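Local coordinates for tail spike protein gp49 (Pseudomonas phage LKA1, PDB 4RU4) that probably cleaves the O-specific polysaccharide of Pseudomonas as a lyase of the phage tail, degrading the cell envelope during virus entry, at residues Phe148-Asn152 against Glu302-Val306; Phe158-Arg162 against Ala375-Gly379. All blocks are in the same frame, centred on the assembly; numbering follows the deposited sequence.

How the contacts relate
Both contacts tie the Ig-like domain, inserted between early strands of the parallel beta-helix, back onto the flank of that helix. Along the chain the two Ig-side segments come first: 148-152 on strand 147-151, then 158-162 in the loop leading to strand 168-177. The helix-side segments come later, 302-306 between strands 296-298 and 308-309, and 375-379, which lies on strand 372-377. The later Ig-side segment, 158-162, thus meets the later helix-side segment, 375-379. The centres of contacts 1 and 2 lie 18 Å apart and their nearest atoms about 6 Å apart, so they are two separate fastenings of one domain-domain interface within a single subunit.

Contact 1: residues Phe148-Asn152 against Glu302-Val306; sequences FIIYN and EVGCV
This is a buried packing contact between domains: one face of the Ig-like sheet, through Ile149 and Tyr151 of strand 147-151, packs on the loop between strands 296-298 and 308-309 of the pectin-lyase-like beta-helix. The ring of Tyr151 lies across the peptide backbone of the loop. Gly304 N sits 3.3 Å above the ring plane, over its centre, and Gly304 CA makes a CH-pi contact 3.9 Å from the centroid of the Tyr151 ring. The ring reaches this place because its CG stands anti to the backbone N (chi1 171°), which sends it out from the strand over the loop. Glu302 to Cys305 form a type II beta turn within this beta-helix loop. Its third residue is Gly304, whose positive phi of 89° would press a CB against the carbonyl O of Val303, which is reason enough for a glycine here. Cys305, next along, is the centre of an inverse gamma turn closed by Val306 N to Gly304 O at 2.8 Å. Cys305 SG approaches the ring obliquely, 3.9 Å from Tyr151 CE1, as a sulfur-aromatic contact. Val306 CG1 comes to the ring edge, 4.0 Å from Tyr151 CD1, and the same methyl touches Ile149 CG2 at 3.8 Å and Ile150 O at 3.5 Å. Val303 CG1 stands above the same face as Gly304, out past the ring edge and 4.2 Å from Tyr151 CD2. The phenol oxygen has a weak hydrogen bond from Arg166, while Phe170 of strand 168-177 packs against both Ile149 and Val306.

Contact 2: residues Phe158-Arg162 against Ala375-Gly379; sequences FSGFR and AEILG
An ST turn in the Ig-like domain's loop between strands 147-151 and 168-177 meets segment 375-379, on beta-helix strand 372-377, with Phe161 lying flat on the backbone of Glu376. Glu376 CA sits 3.3 Å from the centroid of the Phe161 ring, almost on its normal (4°), a close CH-pi contact, while Ile377 O comes to the ring edge near CE2. Ser159 OG accepts from Phe161 N at 3.2 Å, closing the ST turn, and donates a hydrogen bond to a water, which donates in turn to Glu376 O. Beyond CG the Glu376 chain is extended, carrying its carboxylate to Arg162, whose NE donates to the syn lone pair of Glu376 OE2 at 2.7 Å. The guanidinium stands nearly perpendicular to the carboxylate (86°), and NH2 adds only a weak second bond. A second water donates to both Phe161 O and Glu376 OE2, whereas OE1 is held by Tyr165 OH and Gly333 N, so both oxygens are fixed. Earlier in the loop, Phe158 offers a ring face to Leu378 CD2, which lies 3.7 Å from Phe158 CZ. Salt bridge, bridging waters and aromatic packing together make a domain-to-solenoid interface on a right-handed parallel beta-helix, the pectin-lyase-like fold.

Contact 1: residues Phe148-Asn152 against Glu302-Val306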
loop_
_atom_site.group_PDB
_atom_site.type_symbol
_atom_site.label_atom_id
_atom_site.label_comp_id
_atom_site.label_asym_id
_atom_site.label_seq_id
_atom_site.Cartn_x
_atom_site.Cartn_y
_atom_site.Cartn_z
ATOM N N PHE B 148 14.198 -17.526 20.667
ATOM C CA PHE B 148 15.594 -17.926 20.605
ATOM C C PHE B 148 16.188 -17.638 19.244
ATOM O O PHE B 148 15.456 -17.459 18.263
ATOM C CB PHE B 148 15.793 -19.393 21.030
ATOM C CG PHE B 148 15.126 -20.424 20.120
ATOM C CD1 PHE B 148 15.803 -20.943 19.030
ATOM C CD2 PHE B 148 13.858 -20.925 20.420
ATOM C CE1 PHE B 148 15.234 -21.905 18.231
ATOM C CE2 PHE B 148 13.264 -21.881 19.615
ATOM C CZ PHE B 148 13.960 -22.382 18.517
ATOM N N ILE B 149 17.515 -17.581 19.212
ATOM C CA ILE B 149 18.270 -17.352 17.995
ATOM C C ILE B 149 19.095 -18.590 17.669
ATOM O O ILE B 149 19.850 -19.100 18.512
ATOM C CB ILE B 149 19.272 -16.195 18.182
ATOM C CG1 ILE B 149 18.539 -14.875 18.392
ATOM C CG2 ILE B 149 20.202 -16.091 16.941
ATOM C CD1 ILE B 149 19.450 -13.745 18.912
ATOM N N ILE B 150 18.927 -19.095 16.453
ATOM C CA ILE B 150 19.865 -20.065 15.906
ATOM C C ILE B 150 20.981 -19.255 15.263
ATOM O O ILE B 150 20.698 -18.355 14.465
ATOM C CB ILE B 150 19.168 -20.905 14.832
ATOM C CG1 ILE B 150 17.954 -21.632 15.449
ATOM C CG2 ILE B 150 20.171 -21.854 14.131
ATOM C CD1 ILE B 150 17.082 -22.383 14.431
ATOM N N TYR B 151 22.240 -19.552 15.604
ATOM C CA TYR B 151 23.370 -18.761 15.105
ATOM C C TYR B 151 24.482 -19.633 14.564
ATOM O O TYR B 151 24.915 -20.575 15.226
ATOM C CB TYR B 151 23.929 -17.897 16.236
ATOM C CG TYR B 151 25.230 -17.185 15.930
ATOM C CD1 TYR B 151 25.297 -16.226 14.918
ATOM C CD2 TYR B 151 26.375 -17.431 16.692
ATOM C CE1 TYR B 151 26.479 -15.566 14.633
ATOM C CE2 TYR B 151 27.571 -16.758 16.428
ATOM C CZ TYR B 151 27.613 -15.830 15.406
ATOM O OH TYR B 151 28.772 -15.163 15.129
ATOM N N ASN B 152 24.951 -19.301 13.370
ATOM C CA ASN B 152 26.105 -19.973 12.779
ATOM C C ASN B 152 27.335 -19.063 12.869
ATOM O O ASN B 152 27.408 -18.056 12.171
ATOM C CB ASN B 152 25.802 -20.325 11.326
ATOM C CG ASN B 152 26.901 -21.174 10.695
ATOM O OD1 ASN B 152 28.042 -21.148 11.145
ATOM N ND2 ASN B 152 26.555 -21.930 9.652
ATOM N N GLU B 302 29.327 -9.629 16.243
ATOM C CA GLU B 302 29.216 -10.238 17.562
ATOM C C GLU B 302 28.385 -11.523 17.514
ATOM O O GLU B 302 27.681 -11.786 16.535
ATOM C CB GLU B 302 28.625 -9.226 18.546
ATOM C CG GLU B 302 29.561 -8.035 18.684
ATOM C CD GLU B 302 29.066 -6.976 19.620
ATOM O OE1 GLU B 302 28.217 -7.283 20.482
ATOM O OE2 GLU B 302 29.533 -5.825 19.491
ATOM N N VAL B 303 28.467 -12.311 18.578
ATOM C CA VAL B 303 27.645 -13.519 18.696
ATOM C C VAL B 303 26.171 -13.175 18.421
ATOM O O VAL B 303 25.629 -12.202 18.950
ATOM C CB VAL B 303 27.781 -14.167 20.084
ATOM C CG1 VAL B 303 26.714 -15.284 20.288
ATOM C CG2 VAL B 303 29.222 -14.697 20.300
ATOM N N GLY B 304 25.549 -13.958 17.554
ATOM C CA GLY B 304 24.153 -13.764 17.216
ATOM C C GLY B 304 23.904 -12.825 16.051
ATOM O O GLY B 304 22.771 -12.363 15.861
ATOM N N CYS B 305 24.940 -12.539 15.262
ATOM C CA CYS B 305 24.803 -11.558 14.179
ATOM C C CYS B 305 24.136 -12.139 12.932
ATOM O O CYS B 305 24.753 -12.221 11.867
ATOM C CB CYS B 305 26.154 -10.904 13.819
ATOM S SG CYS B 305 27.500 -12.047 13.395
ATOM N N VAL B 306 22.860 -12.470 13.063
ATOM C CA VAL B 306 22.116 -13.192 12.030
ATOM C C VAL B 306 21.492 -12.241 11.021
ATOM O O VAL B 306 21.546 -11.027 11.229
ATOM C CB VAL B 306 21.038 -14.079 12.680
ATOM C CG1 VAL B 306 21.733 -15.122 13.563
ATOM C CG2 VAL B 306 20.022 -13.230 13.485
#

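Contact 2: residues Phe158-Arg162 against Ala375-Gly379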
loop_
_atom_site.group_PDB
_atom_site.type_symbol
_atom_site.label_atom_id
_atom_site.label_comp_id
_atom_site.label_asym_id
_atom_site.label_seq_id
_atom_site.Cartn_x
_atom_site.Cartn_y
_atom_site.Cartn_z
ATOM N N PHE B 158 25.782 -16.776 5.785
ATOM C CA PHE B 158 24.600 -16.380 5.001
ATOM C C PHE B 158 24.987 -15.845 3.584
ATOM O O PHE B 158 24.410 -16.235 2.559
ATOM C CB PHE B 158 23.774 -15.315 5.746
ATOM C CG PHE B 158 22.622 -14.740 4.920
ATOM C CD1 PHE B 158 21.446 -15.459 4.750
ATOM C CD2 PHE B 158 22.729 -13.492 4.322
ATOM C CE1 PHE B 158 20.372 -14.932 3.974
ATOM C CE2 PHE B 158 21.684 -12.966 3.546
ATOM C CZ PHE B 158 20.506 -13.686 3.385
ATOM N N SER B 159 25.932 -14.920 3.550
ATOM C CA SER B 159 26.399 -14.330 2.283
ATOM C C SER B 159 27.912 -14.142 2.236
ATOM O O SER B 159 28.534 -13.716 3.224
ATOM C CB SER B 159 25.699 -12.985 2.041
ATOM O OG SER B 159 26.304 -12.299 0.968
ATOM N N GLY B 160 28.513 -14.430 1.082
ATOM C CA GLY B 160 29.939 -14.289 0.939
ATOM C C GLY B 160 30.381 -12.843 0.755
ATOM O O GLY B 160 31.580 -12.571 0.742
ATOM N N PHE B 161 29.430 -11.920 0.591
ATOM C CA PHE B 161 29.801 -10.534 0.287
ATOM C C PHE B 161 30.544 -9.867 1.458
ATOM O O PHE B 161 31.385 -9.004 1.238
ATOM C CB PHE B 161 28.575 -9.709 -0.144
ATOM C CG PHE B 161 28.172 -9.910 -1.601
ATOM C CD1 PHE B 161 28.849 -9.239 -2.620
ATOM C CD2 PHE B 161 27.121 -10.751 -1.945
ATOM C CE1 PHE B 161 28.482 -9.400 -3.948
ATOM C CE2 PHE B 161 26.729 -10.919 -3.300
ATOM C CZ PHE B 161 27.428 -10.243 -4.292
ATOM N N ARG B 162 30.221 -10.254 2.686
ATOM C CA ARG B 162 30.945 -9.770 3.876
ATOM C C ARG B 162 31.091 -10.872 4.880
ATOM O O ARG B 162 30.201 -11.690 5.035
ATOM C CB ARG B 162 30.215 -8.593 4.582
ATOM C CG ARG B 162 30.051 -7.386 3.668
ATOM C CD ARG B 162 30.021 -6.042 4.391
ATOM N NE ARG B 162 29.348 -5.036 3.571
ATOM C CZ ARG B 162 29.332 -3.722 3.835
ATOM N NH1 ARG B 162 30.008 -3.226 4.872
ATOM N NH2 ARG B 162 28.640 -2.894 3.055
ATOM N N ALA B 375 23.647 -3.762 -4.588
ATOM C CA ALA B 375 24.946 -4.248 -4.116
ATOM C C ALA B 375 24.698 -5.572 -3.430
ATOM O O ALA B 375 23.590 -5.791 -2.934
ATOM C CB ALA B 375 25.573 -3.268 -3.121
ATOM N N GLU B 376 25.704 -6.435 -3.383
ATOM C CA GLU B 376 25.673 -7.571 -2.467
ATOM C C GLU B 376 24.416 -8.407 -2.676
ATOM O O GLU B 376 23.716 -8.786 -1.711
ATOM C CB GLU B 376 25.804 -7.085 -0.997
ATOM C CG GLU B 376 27.051 -6.210 -0.760
ATOM C CD GLU B 376 27.332 -5.876 0.723
ATOM O OE1 GLU B 376 26.390 -5.892 1.555
ATOM O OE2 GLU B 376 28.502 -5.544 1.049
ATOM N N ILE B 377 24.122 -8.681 -3.949
ATOM C CA ILE B 377 22.950 -9.469 -4.321
ATOM C C ILE B 377 23.252 -10.957 -4.112
ATOM O O ILE B 377 24.057 -11.549 -4.839
ATOM C CB ILE B 377 22.511 -9.190 -5.792
ATOM C CG1 ILE B 377 22.042 -7.725 -5.931
ATOM C CG2 ILE B 377 21.417 -10.160 -6.229
ATOM C CD1 ILE B 377 20.767 -7.382 -5.119
ATOM N N LEU B 378 22.611 -11.560 -3.112
ATOM C CA LEU B 378 22.747 -12.998 -2.885
ATOM C C LEU B 378 21.945 -13.769 -3.951
ATOM O O LEU B 378 22.375 -14.817 -4.473
ATOM C CB LEU B 378 22.252 -13.384 -1.477
ATOM C CG LEU B 378 22.425 -14.861 -1.099
ATOM C CD1 LEU B 378 23.907 -15.215 -0.931
ATOM C CD2 LEU B 378 21.646 -15.235 0.174
ATOM N N GLY B 379 20.784 -13.220 -4.282
ATOM C CA GLY B 379 19.832 -13.891 -5.142
ATOM C C GLY B 379 18.415 -13.731 -4.627
ATOM O O GLY B 379 18.166 -13.092 -3.595
HETATM O O HOH W 1 24.375 -10.624 0.159
HETATM O O HOH W 2 30.931 -6.676 -0.042
#